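Local structure of SPbeta prophage-derived aminoglycoside N(3')-acetyltransferase-like protein YokD (Bacillus subtilis, 2NYG) at residues R13-I18 with I53-D58; I66-Q71 with Q114-F119; P123-S128 with V136-H141; N129-S134 with H149-G154. The protein probably transfers an acetyl group from acetyl-coenzyme A to an amino group, as in aminoglycoside 3-N-acetyltransferases, and may contribute to antibiotic resistance. All blocks are in the same frame, centred on the assembly; numbering follows the deposited sequence.

Contacts 1, 2 and 3 touch one another through side-chain packing at and beside the central mixed sheet, while contact 4 lies on the far side of the chain's centre from contact 1, with centres about 30 Å apart. Coenzyme A meets contact 2 directly, through Gln-114. Contact 1 joins contact 2 where Ile-53 CG2 packs 3.6 Å from Phe-119 CD1, and it meets contact 3 through Ile-57 and Trp-138. Contacts 2 and 3, centred about 10 Å apart, meet through strands 65-69 and 135-139, neighbours in the sheet. Contact 4 ties the turn of the contact 3 hairpin to residues 149-154, and Ser-70 N lies 2.8 Å from Ser-134 O, a probable hydrogen bond linking contacts 2 and 4.

Contact 1 (R13-I18 with I53-D58); sequences RTKQSI and IQALID
Lys-15 lays its aliphatic chain over the helix holding Gln-54, Ala-55 and Asp-58. With CG trans to the backbone N (chi1 -178°), the chain leaves the first turn of helix 15-25 and runs out across the other helix; a bend at chi3 (68°) then turns its end. Lys-15 CD rests 3.8 Å from Gln-54 CB, and Lys-15 CE passes 3.9 Å from Asp-58 OD2, the two side chains crossing nearly at right angles. Lys-15 NZ and Asp-58 OD2 stay 4.4 Å apart, too far for a salt bridge, although their charges probably attract. A water links the amino group to the amide instead, accepting from Lys-15 NZ and donating to Gln-54 OE1, while Gln-54 NE2 bonds to Tyr-122 OH.

Ala-55 is the small residue at the closest backbone approach. Its CB touches both Lys-15 O and Ile-18 CG2, 3.6 Å from the latter. Behind this packing, Thr-14 and Ser-17 close a capping box: Ser-17 N donates to Thr-14 OG1 at 3.3 Å, and Thr-14 N to Ser-17 OG at 3.0 Å. The result is a helix-helix contact at a capped N-terminus, packed through an alanine and edged by a water-bridged lysine.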
# COMPACT_ATOMS: atom_id res chain seq x y z
N ARG A 13 13.77 -13.62 -9.01
CA ARG A 13 12.60 -13.74 -9.86
C ARG A 13 12.39 -12.33 -10.41
O ARG A 13 12.30 -11.38 -9.65
CB ARG A 13 11.36 -14.15 -9.05
CG ARG A 13 11.61 -15.14 -7.92
CD ARG A 13 12.01 -16.48 -8.44
NE ARG A 13 12.19 -17.42 -7.35
CZ ARG A 13 12.37 -18.73 -7.51
NH1 ARG A 13 12.41 -19.26 -8.72
NH2 ARG A 13 12.49 -19.52 -6.44
N THR A 14 12.33 -12.19 -11.73
CA THR A 14 12.14 -10.88 -12.34
C THR A 14 10.85 -10.79 -13.13
O THR A 14 10.18 -11.79 -13.40
CB THR A 14 13.30 -10.53 -13.29
OG1 THR A 14 13.33 -11.48 -14.36
CG2 THR A 14 14.63 -10.57 -12.55
N LYS A 15 10.51 -9.56 -13.50
CA LYS A 15 9.33 -9.29 -14.30
C LYS A 15 9.29 -10.25 -15.47
O LYS A 15 8.27 -10.85 -15.77
CB LYS A 15 9.36 -7.86 -14.83
CG LYS A 15 8.12 -7.49 -15.62
CD LYS A 15 8.25 -6.11 -16.23
CE LYS A 15 9.31 -6.09 -17.32
NZ LYS A 15 9.56 -4.72 -17.83
N GLN A 16 10.43 -10.40 -16.13
CA GLN A 16 10.55 -11.27 -17.29
C GLN A 16 10.43 -12.75 -16.99
O GLN A 16 9.80 -13.49 -17.76
CB GLN A 16 11.90 -11.03 -17.96
CG GLN A 16 12.13 -11.82 -19.24
CD GLN A 16 13.59 -11.81 -19.66
OE1 GLN A 16 14.28 -10.81 -19.47
NE2 GLN A 16 14.05 -12.93 -20.24
N SER A 17 11.04 -13.20 -15.91
CA SER A 17 10.99 -14.61 -15.57
C SER A 17 9.60 -14.96 -15.06
O SER A 17 9.16 -16.09 -15.21
CB SER A 17 12.05 -14.98 -14.53
OG SER A 17 11.61 -14.66 -13.23
N ILE A 18 8.94 -13.99 -14.44
CA ILE A 18 7.59 -14.20 -13.94
C ILE A 18 6.66 -14.14 -15.15
O ILE A 18 5.68 -14.86 -15.21
CB ILE A 18 7.17 -13.13 -12.89
CG1 ILE A 18 7.89 -13.40 -11.57
CG2 ILE A 18 5.69 -13.15 -12.65
CD1 ILE A 18 7.52 -12.42 -10.45
N ILE A 53 3.12 -7.09 -10.79
CA ILE A 53 1.99 -6.43 -11.42
C ILE A 53 2.23 -6.19 -12.91
O ILE A 53 1.33 -6.36 -13.72
CB ILE A 53 1.71 -5.07 -10.77
CG1 ILE A 53 1.33 -5.26 -9.30
CG2 ILE A 53 0.62 -4.35 -11.54
CD1 ILE A 53 1.23 -3.97 -8.55
N GLN A 54 3.44 -5.80 -13.25
CA GLN A 54 3.78 -5.52 -14.64
C GLN A 54 3.86 -6.80 -15.45
O GLN A 54 3.56 -6.81 -16.64
CB GLN A 54 5.08 -4.76 -14.67
CG GLN A 54 5.01 -3.55 -13.78
CD GLN A 54 6.27 -2.73 -13.80
OE1 GLN A 54 7.38 -3.25 -13.73
NE2 GLN A 54 6.10 -1.42 -13.87
N ALA A 55 4.26 -7.88 -14.79
CA ALA A 55 4.36 -9.17 -15.46
C ALA A 55 2.94 -9.62 -15.78
O ALA A 55 2.69 -10.24 -16.81
CB ALA A 55 5.05 -10.17 -14.54
N LEU A 56 2.00 -9.29 -14.91
CA LEU A 56 0.62 -9.66 -15.13
C LEU A 56 0.08 -8.86 -16.29
O LEU A 56 -0.64 -9.39 -17.15
CB LEU A 56 -0.21 -9.41 -13.87
CG LEU A 56 -0.25 -10.61 -12.92
CD1 LEU A 56 -0.54 -10.18 -11.50
CD2 LEU A 56 -1.29 -11.59 -13.44
N ILE A 57 0.43 -7.58 -16.32
CA ILE A 57 -0.02 -6.69 -17.37
C ILE A 57 0.62 -7.05 -18.72
O ILE A 57 -0.03 -7.04 -19.77
CB ILE A 57 0.29 -5.22 -16.98
CG1 ILE A 57 -0.70 -4.79 -15.90
CG2 ILE A 57 0.20 -4.32 -18.17
CD1 ILE A 57 -0.59 -3.38 -15.45
N ASP A 58 1.90 -7.42 -18.68
CA ASP A 58 2.62 -7.79 -19.88
C ASP A 58 1.99 -9.00 -20.54
O ASP A 58 1.91 -9.09 -21.77
CB ASP A 58 4.07 -8.12 -19.54
CG ASP A 58 4.92 -6.89 -19.47
OD1 ASP A 58 4.34 -5.78 -19.36
OD2 ASP A 58 6.17 -7.04 -19.51
O HOH W 1 9.83 -3.21 -15.40

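Contact 2 (I66-Q71 with Q114-F119); sequences IVMPSQ and QIVELF. With COA (coenzyme A), chain G.
The coenzyme A site borders this contact, in which helix 114-119 covers strand 65-69 of the central sheet and supplies a hydrogen-bond donor to coenzyme A from its first residue. Met-68 and Phe-119 make the principal apolar contact. The methionine chain runs extended from CG, bringing its methyl carbon over one ring face: Met-68 CE is 3.6 Å from the centroid of Phe-119 and only 19° off the normal, a CH-pi contact. Met-68 SD lies obliquely to the same ring, 4.3 Å from its centroid, adding a Met-aromatic contact. Ile-66 meets the far end of the ring, where its CG1 approaches Phe-119 CZ.

Toward Pro-69 and Ser-70 on the strand, the helix contributes Val-116. Its CG1, trans to the backbone N, reaches Pro-69 O, whereas Val-116 CG2 lies 3.5 Å from Met-68 SD as the two side chains slide past each other in opposite directions. The strand and helix segments run at 114° to one another, their axes 9.1 Å apart.

At the start of the helix, Gln-114 N donates to COA O2A over 2.6 Å, with a bent N-H...O angle of 131°. The Gln-114 side chain runs beside the ribose-phosphate link, its CD 3.4 Å from COA C5B. A helix N-terminus presenting a backbone N-H to a phosphate oxygen is a classic element of anion binding, here serving the cofactor pocket.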
# COMPACT_ATOMS: atom_id res chain seq x y z
N ILE A 66 -7.28 -7.53 -15.64
CA ILE A 66 -6.92 -8.18 -14.40
C ILE A 66 -7.71 -7.59 -13.24
O ILE A 66 -7.73 -6.38 -13.03
CB ILE A 66 -5.40 -8.11 -14.09
CG1 ILE A 66 -4.97 -6.69 -13.82
CG2 ILE A 66 -4.61 -8.64 -15.26
CD1 ILE A 66 -3.48 -6.59 -13.71
N VAL A 67 -8.38 -8.47 -12.51
CA VAL A 67 -9.20 -8.08 -11.38
C VAL A 67 -8.64 -8.70 -10.10
O VAL A 67 -8.05 -9.79 -10.12
CB VAL A 67 -10.68 -8.56 -11.55
CG1 VAL A 67 -11.51 -8.13 -10.36
CG2 VAL A 67 -11.26 -8.00 -12.83
N MET A 68 -8.81 -7.99 -8.99
CA MET A 68 -8.35 -8.49 -7.71
C MET A 68 -9.32 -8.05 -6.66
O MET A 68 -9.94 -7.00 -6.78
CB MET A 68 -6.97 -7.92 -7.36
CG MET A 68 -5.84 -8.39 -8.22
SD MET A 68 -4.24 -7.82 -7.62
CE MET A 68 -3.29 -7.73 -9.12
N PRO A 69 -9.48 -8.86 -5.60
CA PRO A 69 -10.39 -8.52 -4.52
C PRO A 69 -9.65 -7.52 -3.66
O PRO A 69 -8.46 -7.69 -3.40
CB PRO A 69 -10.61 -9.87 -3.84
CG PRO A 69 -9.28 -10.49 -3.96
CD PRO A 69 -8.87 -10.18 -5.39
N SER A 70 -10.32 -6.46 -3.23
CA SER A 70 -9.66 -5.45 -2.41
C SER A 70 -10.48 -5.08 -1.20
O SER A 70 -10.72 -3.91 -0.92
CB SER A 70 -9.39 -4.20 -3.25
OG SER A 70 -10.58 -3.76 -3.88
N GLN A 71 -10.91 -6.11 -0.48
CA GLN A 71 -11.73 -6.00 0.72
C GLN A 71 -11.15 -5.18 1.87
O GLN A 71 -9.95 -5.17 2.10
CB GLN A 71 -12.05 -7.41 1.24
CG GLN A 71 -12.81 -8.26 0.25
CD GLN A 71 -12.84 -9.71 0.68
OE1 GLN A 71 -12.63 -10.01 1.85
NE2 GLN A 71 -13.11 -10.61 -0.26
N GLN A 114 0.15 -7.89 -0.23
CA GLN A 114 0.85 -6.67 -0.58
C GLN A 114 0.59 -6.27 -2.02
O GLN A 114 0.37 -5.09 -2.30
CB GLN A 114 2.34 -6.86 -0.33
CG GLN A 114 2.69 -6.83 1.15
CD GLN A 114 4.18 -6.83 1.42
OE1 GLN A 114 5.00 -6.65 0.51
NE2 GLN A 114 4.53 -7.04 2.69
N ILE A 115 0.62 -7.24 -2.92
CA ILE A 115 0.38 -6.96 -4.33
C ILE A 115 -0.94 -6.24 -4.57
O ILE A 115 -1.00 -5.28 -5.33
CB ILE A 115 0.42 -8.26 -5.14
CG1 ILE A 115 1.86 -8.73 -5.27
CG2 ILE A 115 -0.19 -8.04 -6.51
CD1 ILE A 115 2.02 -10.19 -5.65
N VAL A 116 -2.00 -6.70 -3.92
CA VAL A 116 -3.30 -6.06 -4.08
C VAL A 116 -3.29 -4.66 -3.51
O VAL A 116 -3.91 -3.75 -4.06
CB VAL A 116 -4.41 -6.86 -3.37
CG1 VAL A 116 -5.69 -6.03 -3.29
CG2 VAL A 116 -4.68 -8.15 -4.12
N GLU A 117 -2.58 -4.47 -2.40
CA GLU A 117 -2.53 -3.16 -1.77
C GLU A 117 -1.85 -2.13 -2.68
O GLU A 117 -2.25 -0.97 -2.73
CB GLU A 117 -1.82 -3.24 -0.41
CG GLU A 117 -1.73 -1.89 0.31
CD GLU A 117 -3.08 -1.29 0.66
OE1 GLU A 117 -4.10 -1.65 0.04
OE2 GLU A 117 -3.12 -0.43 1.55
N LEU A 118 -0.83 -2.58 -3.39
CA LEU A 118 -0.12 -1.70 -4.30
C LEU A 118 -0.90 -1.59 -5.61
O LEU A 118 -0.95 -0.53 -6.23
CB LEU A 118 1.26 -2.25 -4.59
CG LEU A 118 2.00 -1.35 -5.56
CD1 LEU A 118 2.23 0.02 -4.90
CD2 LEU A 118 3.30 -1.98 -5.96
N PHE A 119 -1.50 -2.69 -6.03
CA PHE A 119 -2.24 -2.72 -7.28
C PHE A 119 -3.43 -1.77 -7.29
O PHE A 119 -3.82 -1.26 -8.34
CB PHE A 119 -2.73 -4.14 -7.57
CG PHE A 119 -3.39 -4.29 -8.90
CD1 PHE A 119 -2.66 -4.10 -10.07
CD2 PHE A 119 -4.75 -4.56 -8.99
CE1 PHE A 119 -3.27 -4.18 -11.30
CE2 PHE A 119 -5.37 -4.64 -10.22
CZ PHE A 119 -4.63 -4.45 -11.38
N1A COA G . 9.94 -11.15 -3.17
C2A COA G . 9.25 -12.08 -2.38
N3A COA G . 8.71 -11.67 -1.18
C4A COA G . 8.84 -10.36 -0.76
C5A COA G . 9.52 -9.39 -1.53
C6A COA G . 10.08 -9.80 -2.75
N6A COA G . 10.73 -8.94 -3.51
N7A COA G . 9.48 -8.20 -0.85
C8A COA G . 8.79 -8.41 0.31
N9A COA G . 8.40 -9.76 0.36
C1B COA G . 7.64 -10.50 1.40
C2B COA G . 7.56 -9.86 2.82
O2B COA G . 8.80 -9.90 3.56
C3B COA G . 6.45 -10.67 3.47
O3B COA G . 7.15 -11.83 4.01
P3B COA G . 7.00 -12.39 5.54
O7A COA G . 5.97 -11.53 6.33
O8A COA G . 8.31 -12.24 6.27
O9A COA G . 6.60 -13.84 5.48
C4B COA G . 5.49 -11.02 2.30
O4B COA G . 6.29 -10.87 1.10
C5B COA G . 4.24 -10.09 2.19
O5B COA G . 3.47 -10.57 1.04
P1A COA G . 1.91 -10.79 1.17
O1A COA G . 1.33 -11.33 -0.10
O2A COA G . 1.22 -9.48 1.58
O3A COA G . 1.82 -11.79 2.36
P2A COA G . 2.12 -13.36 2.31
O4A COA G . 3.22 -13.65 3.26
O5A COA G . 2.49 -13.88 0.92
O6A COA G . 0.65 -13.89 2.77
CBP COA G . -1.72 -13.96 1.87
CCP COA G . -0.26 -14.49 1.84
CDP COA G . -2.05 -13.36 3.25
CEP COA G . -1.84 -12.92 0.73
CAP COA G . -2.69 -15.19 1.75
OAP COA G . -1.87 -16.38 1.71
C9P COA G . -3.61 -15.19 0.50
O9P COA G . -3.45 -16.26 -0.33
N8P COA G . -4.52 -14.24 0.17
C7P COA G . -5.21 -14.24 -1.14
C6P COA G . -5.34 -12.91 -1.88

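Contact 3 (P123-S128 with V136-H141); sequences PEVKRS and VAWGKH
Lys-126 and Ala-137 hold the two strands together as an antiparallel hydrogen-bonded pair. Lys-126 N donates to Ala-137 O over 2.8 Å, nearly straight at 168° and in the carbonyl plane. The return bond, Ala-137 N to Lys-126 O, has the same length but is more bent, with the donor tilted 22° from the carbonyl plane.

Next comes the non-hydrogen-bonded pair Arg-127 and Val-136, whose side chains lie alongside and point the same way. Arg-127 is extended from CG to NE, so its aliphatic part lines Val-136, with Arg-127 CG 3.7 Å from Val-136 CG1. Its guanidinium group is held elsewhere: Arg-127 NH2 donates to Thr-106 O and Ser-70 O.

Val-125 touches the residues flanking Ala-137: its CG1 lies near Val-136 CB, while Val-125 CG2 lies 4.1 Å from Trp-138 CB, the valine and tryptophan side chains crossing at about a right angle. Pro-123 O approaches the indole edge near its plane, 3.9 Å from Trp-138 CD1. Beyond the direct backbone bonds, a water donates to Glu-124 O and accepts from Gly-139 N, extending the link between the segments.

The two strands form a beta hairpin at the edge of the mixed sheet, 126-127 being outermost within this chain. Strand 135-139 pairs with 65-69 on its other edge, helix 114-119 packs on Val-125, Val-136 and Trp-138 through Phe-119, and helix 142-146 meets Lys-126 and Ala-137.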
# COMPACT_ATOMS: atom_id res chain seq x y z
N PRO A 123 -1.29 3.08 -11.55
CA PRO A 123 -1.84 3.86 -12.65
C PRO A 123 -2.84 3.09 -13.51
O PRO A 123 -2.52 2.04 -14.07
CB PRO A 123 -0.60 4.26 -13.45
CG PRO A 123 0.49 4.25 -12.43
CD PRO A 123 0.18 3.02 -11.64
N GLU A 124 -4.05 3.63 -13.58
CA GLU A 124 -5.13 3.06 -14.39
C GLU A 124 -5.99 1.95 -13.79
O GLU A 124 -6.83 1.37 -14.47
CB GLU A 124 -4.54 2.61 -15.73
CG GLU A 124 -3.65 3.69 -16.33
CD GLU A 124 -4.06 4.09 -17.71
OE1 GLU A 124 -3.74 3.35 -18.66
OE2 GLU A 124 -4.72 5.14 -17.84
N VAL A 125 -5.80 1.68 -12.51
CA VAL A 125 -6.58 0.67 -11.82
C VAL A 125 -7.82 1.31 -11.19
O VAL A 125 -7.74 2.33 -10.52
CB VAL A 125 -5.75 0.02 -10.71
CG1 VAL A 125 -6.62 -0.95 -9.91
CG2 VAL A 125 -4.57 -0.70 -11.31
N LYS A 126 -8.98 0.69 -11.41
CA LYS A 126 -10.22 1.20 -10.85
C LYS A 126 -10.66 0.32 -9.68
O LYS A 126 -10.25 -0.83 -9.57
CB LYS A 126 -11.30 1.22 -11.91
CG LYS A 126 -11.07 2.22 -13.03
CD LYS A 126 -11.65 3.59 -12.70
CE LYS A 126 -11.83 4.41 -13.96
NZ LYS A 126 -10.54 4.50 -14.70
N ARG A 127 -11.51 0.88 -8.82
CA ARG A 127 -12.02 0.18 -7.64
C ARG A 127 -13.52 0.37 -7.50
O ARG A 127 -14.02 1.48 -7.69
CB ARG A 127 -11.33 0.72 -6.39
CG ARG A 127 -11.57 -0.07 -5.13
CD ARG A 127 -10.75 0.50 -4.00
NE ARG A 127 -10.86 -0.30 -2.78
CZ ARG A 127 -10.28 0.03 -1.63
NH1 ARG A 127 -9.55 1.13 -1.54
NH2 ARG A 127 -10.44 -0.74 -0.57
N SER A 128 -14.23 -0.70 -7.17
CA SER A 128 -15.69 -0.66 -6.99
C SER A 128 -16.08 0.04 -5.68
O SER A 128 -15.28 0.16 -4.75
CB SER A 128 -16.27 -2.07 -7.05
OG SER A 128 -15.58 -2.94 -6.16
N VAL A 136 -10.82 -4.44 -7.52
CA VAL A 136 -10.03 -3.48 -8.27
C VAL A 136 -9.75 -4.16 -9.59
O VAL A 136 -9.54 -5.37 -9.64
CB VAL A 136 -8.71 -3.19 -7.57
CG1 VAL A 136 -8.94 -2.26 -6.40
CG2 VAL A 136 -8.12 -4.47 -7.08
N ALA A 137 -9.78 -3.39 -10.66
CA ALA A 137 -9.52 -3.95 -11.97
C ALA A 137 -8.75 -3.00 -12.87
O ALA A 137 -8.82 -1.78 -12.71
CB ALA A 137 -10.82 -4.37 -12.64
N TRP A 138 -8.01 -3.59 -13.80
CA TRP A 138 -7.19 -2.90 -14.78
C TRP A 138 -7.48 -3.62 -16.09
O TRP A 138 -7.57 -4.85 -16.12
CB TRP A 138 -5.71 -3.09 -14.44
CG TRP A 138 -4.75 -2.49 -15.44
CD1 TRP A 138 -4.15 -1.27 -15.37
CD2 TRP A 138 -4.28 -3.09 -16.66
NE1 TRP A 138 -3.34 -1.08 -16.45
CE2 TRP A 138 -3.40 -2.18 -17.26
CE3 TRP A 138 -4.52 -4.31 -17.30
CZ2 TRP A 138 -2.75 -2.44 -18.47
CZ3 TRP A 138 -3.87 -4.58 -18.50
CH2 TRP A 138 -3.00 -3.65 -19.07
N GLY A 139 -7.64 -2.87 -17.18
CA GLY A 139 -7.88 -3.53 -18.44
C GLY A 139 -9.12 -3.17 -19.22
O GLY A 139 -9.95 -2.36 -18.81
N LYS A 140 -9.25 -3.83 -20.37
CA LYS A 140 -10.35 -3.62 -21.29
C LYS A 140 -11.73 -3.55 -20.65
O LYS A 140 -12.49 -2.63 -20.94
CB LYS A 140 -10.33 -4.73 -22.35
CG LYS A 140 -11.24 -4.47 -23.53
CD LYS A 140 -11.32 -5.68 -24.43
CE LYS A 140 -12.25 -5.42 -25.61
NZ LYS A 140 -12.42 -6.64 -26.45
N HIS A 141 -12.04 -4.49 -19.76
CA HIS A 141 -13.37 -4.51 -19.14
C HIS A 141 -13.55 -4.03 -17.70
O HIS A 141 -14.59 -4.25 -17.10
CB HIS A 141 -13.96 -5.92 -19.27
CG HIS A 141 -14.12 -6.38 -20.69
ND1 HIS A 141 -13.28 -7.32 -21.26
CD2 HIS A 141 -14.99 -6.02 -21.65
CE1 HIS A 141 -13.64 -7.52 -22.51
NE2 HIS A 141 -14.68 -6.74 -22.78
O HOH W 2 -6.96 0.00 -17.41

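Contact 4 (N129-S134 with H149-G154); sequences NHPNYS and HPLEFG
His-130 and His-149 cross at about a right angle as side chains, yet their ring planes are only 35° apart and meet obliquely. The tighter touch comes from His-130 CB, which sits over the centre of the His-149 ring, 3.4 Å from its centroid, as a CH-pi contact. His-149 NE2 donates to Tyr-133 O over 2.9 Å, but from 42° above the carbonyl plane.

The His-130 ring is fixed from several directions. With CG trans to the backbone N (chi1 -160°), it reaches across to residues 149-154, where His-130 NE2 donates to Leu-151 O over 2.7 Å, in the carbonyl plane and on a lone pair. At its other nitrogen, His-130 ND1 accepts from Asn-132 N and Tyr-133 N, both at 3.1 Å, consistent with an unprotonated ND1, although both donors lie off the ring plane. Leu-151 CD1 lies over one face of the imidazole, toward the rim, beside Pro-131 CD at 3.3 Å, while Gly-154 O lies over the opposite face. Pro-150 O comes to the ring edge, near its plane.

These paired histidines, each donating to a carbonyl of the other segment, cross-link two irregular loops: the connection between strands 126-127 and 135-139, and the loop between helices 142-146 and 160-166.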
# COMPACT_ATOMS: atom_id res chain seq x y z
N ASN A 129 -17.33 0.49 -5.60
CA ASN A 129 -17.76 1.22 -4.42
C ASN A 129 -18.31 0.51 -3.17
O ASN A 129 -19.05 1.11 -2.40
CB ASN A 129 -18.74 2.30 -4.86
CG ASN A 129 -18.82 3.43 -3.87
OD1 ASN A 129 -17.80 3.96 -3.44
ND2 ASN A 129 -20.03 3.82 -3.50
N HIS A 130 -17.94 -0.74 -2.93
CA HIS A 130 -18.44 -1.42 -1.74
C HIS A 130 -17.46 -1.19 -0.59
O HIS A 130 -16.24 -1.21 -0.79
CB HIS A 130 -18.63 -2.91 -2.02
CG HIS A 130 -19.56 -3.58 -1.07
ND1 HIS A 130 -19.17 -3.99 0.19
CD2 HIS A 130 -20.89 -3.85 -1.16
CE1 HIS A 130 -20.22 -4.48 0.83
NE2 HIS A 130 -21.27 -4.40 0.03
N PRO A 131 -17.97 -0.96 0.62
CA PRO A 131 -17.15 -0.71 1.82
C PRO A 131 -16.42 -1.91 2.42
O PRO A 131 -15.44 -1.75 3.18
CB PRO A 131 -18.16 -0.09 2.78
CG PRO A 131 -19.41 -0.81 2.43
CD PRO A 131 -19.39 -0.75 0.92
N ASN A 132 -16.88 -3.12 2.08
CA ASN A 132 -16.23 -4.31 2.60
C ASN A 132 -15.69 -5.24 1.53
O ASN A 132 -14.58 -5.73 1.65
CB ASN A 132 -17.20 -5.12 3.47
CG ASN A 132 -17.59 -4.40 4.74
OD1 ASN A 132 -16.90 -3.49 5.22
ND2 ASN A 132 -18.70 -4.83 5.32
N TYR A 133 -16.47 -5.47 0.49
CA TYR A 133 -16.07 -6.40 -0.56
C TYR A 133 -15.82 -5.75 -1.92
O TYR A 133 -16.39 -6.16 -2.94
CB TYR A 133 -17.14 -7.47 -0.69
CG TYR A 133 -17.52 -8.08 0.65
CD1 TYR A 133 -16.57 -8.76 1.43
CD2 TYR A 133 -18.84 -8.01 1.12
CE1 TYR A 133 -16.93 -9.36 2.64
CE2 TYR A 133 -19.20 -8.60 2.33
CZ TYR A 133 -18.24 -9.28 3.08
OH TYR A 133 -18.59 -9.85 4.28
N SER A 134 -14.96 -4.75 -1.94
CA SER A 134 -14.64 -4.07 -3.18
C SER A 134 -13.65 -4.89 -3.98
O SER A 134 -12.99 -5.79 -3.45
CB SER A 134 -14.03 -2.69 -2.90
OG SER A 134 -13.07 -2.75 -1.86
N HIS A 149 -21.74 -2.26 -8.41
CA HIS A 149 -21.59 -2.61 -6.98
C HIS A 149 -22.53 -2.05 -5.86
O HIS A 149 -22.21 -1.08 -5.19
CB HIS A 149 -20.14 -2.37 -6.54
CG HIS A 149 -19.56 -3.48 -5.72
ND1 HIS A 149 -20.32 -4.34 -4.96
CD2 HIS A 149 -18.27 -3.87 -5.55
CE1 HIS A 149 -19.53 -5.22 -4.37
NE2 HIS A 149 -18.28 -4.95 -4.71
N PRO A 150 -23.68 -2.71 -5.63
CA PRO A 150 -24.67 -2.33 -4.62
C PRO A 150 -24.20 -2.72 -3.21
O PRO A 150 -23.41 -3.65 -3.04
CB PRO A 150 -25.89 -3.10 -5.05
CG PRO A 150 -25.30 -4.37 -5.54
CD PRO A 150 -24.05 -3.97 -6.29
N LEU A 151 -24.66 -2.02 -2.19
CA LEU A 151 -24.24 -2.36 -0.84
C LEU A 151 -24.74 -3.73 -0.38
O LEU A 151 -23.99 -4.55 0.13
CB LEU A 151 -24.72 -1.30 0.14
CG LEU A 151 -24.14 -1.42 1.53
CD1 LEU A 151 -22.63 -1.26 1.48
CD2 LEU A 151 -24.76 -0.36 2.42
N GLU A 152 -26.04 -3.95 -0.57
CA GLU A 152 -26.71 -5.19 -0.20
C GLU A 152 -26.20 -6.40 -0.98
O GLU A 152 -26.24 -6.42 -2.21
CB GLU A 152 -28.22 -5.04 -0.40
CG GLU A 152 -29.05 -6.13 0.23
CD GLU A 152 -30.55 -5.91 0.06
OE1 GLU A 152 -31.06 -6.12 -1.07
OE2 GLU A 152 -31.21 -5.51 1.04
N PHE A 153 -25.74 -7.40 -0.24
CA PHE A 153 -25.21 -8.63 -0.81
C PHE A 153 -23.89 -8.30 -1.45
O PHE A 153 -22.84 -8.59 -0.90
CB PHE A 153 -26.23 -9.21 -1.80
CG PHE A 153 -27.54 -9.57 -1.15
CD1 PHE A 153 -28.75 -9.15 -1.68
CD2 PHE A 153 -27.55 -10.31 0.04
CE1 PHE A 153 -29.96 -9.45 -1.04
CE2 PHE A 153 -28.74 -10.61 0.69
CZ PHE A 153 -29.95 -10.19 0.16
N GLY A 154 -23.93 -7.65 -2.61
CA GLY A 154 -22.70 -7.26 -3.28
C GLY A 154 -21.49 -8.17 -3.14
O GLY A 154 -20.44 -7.78 -2.65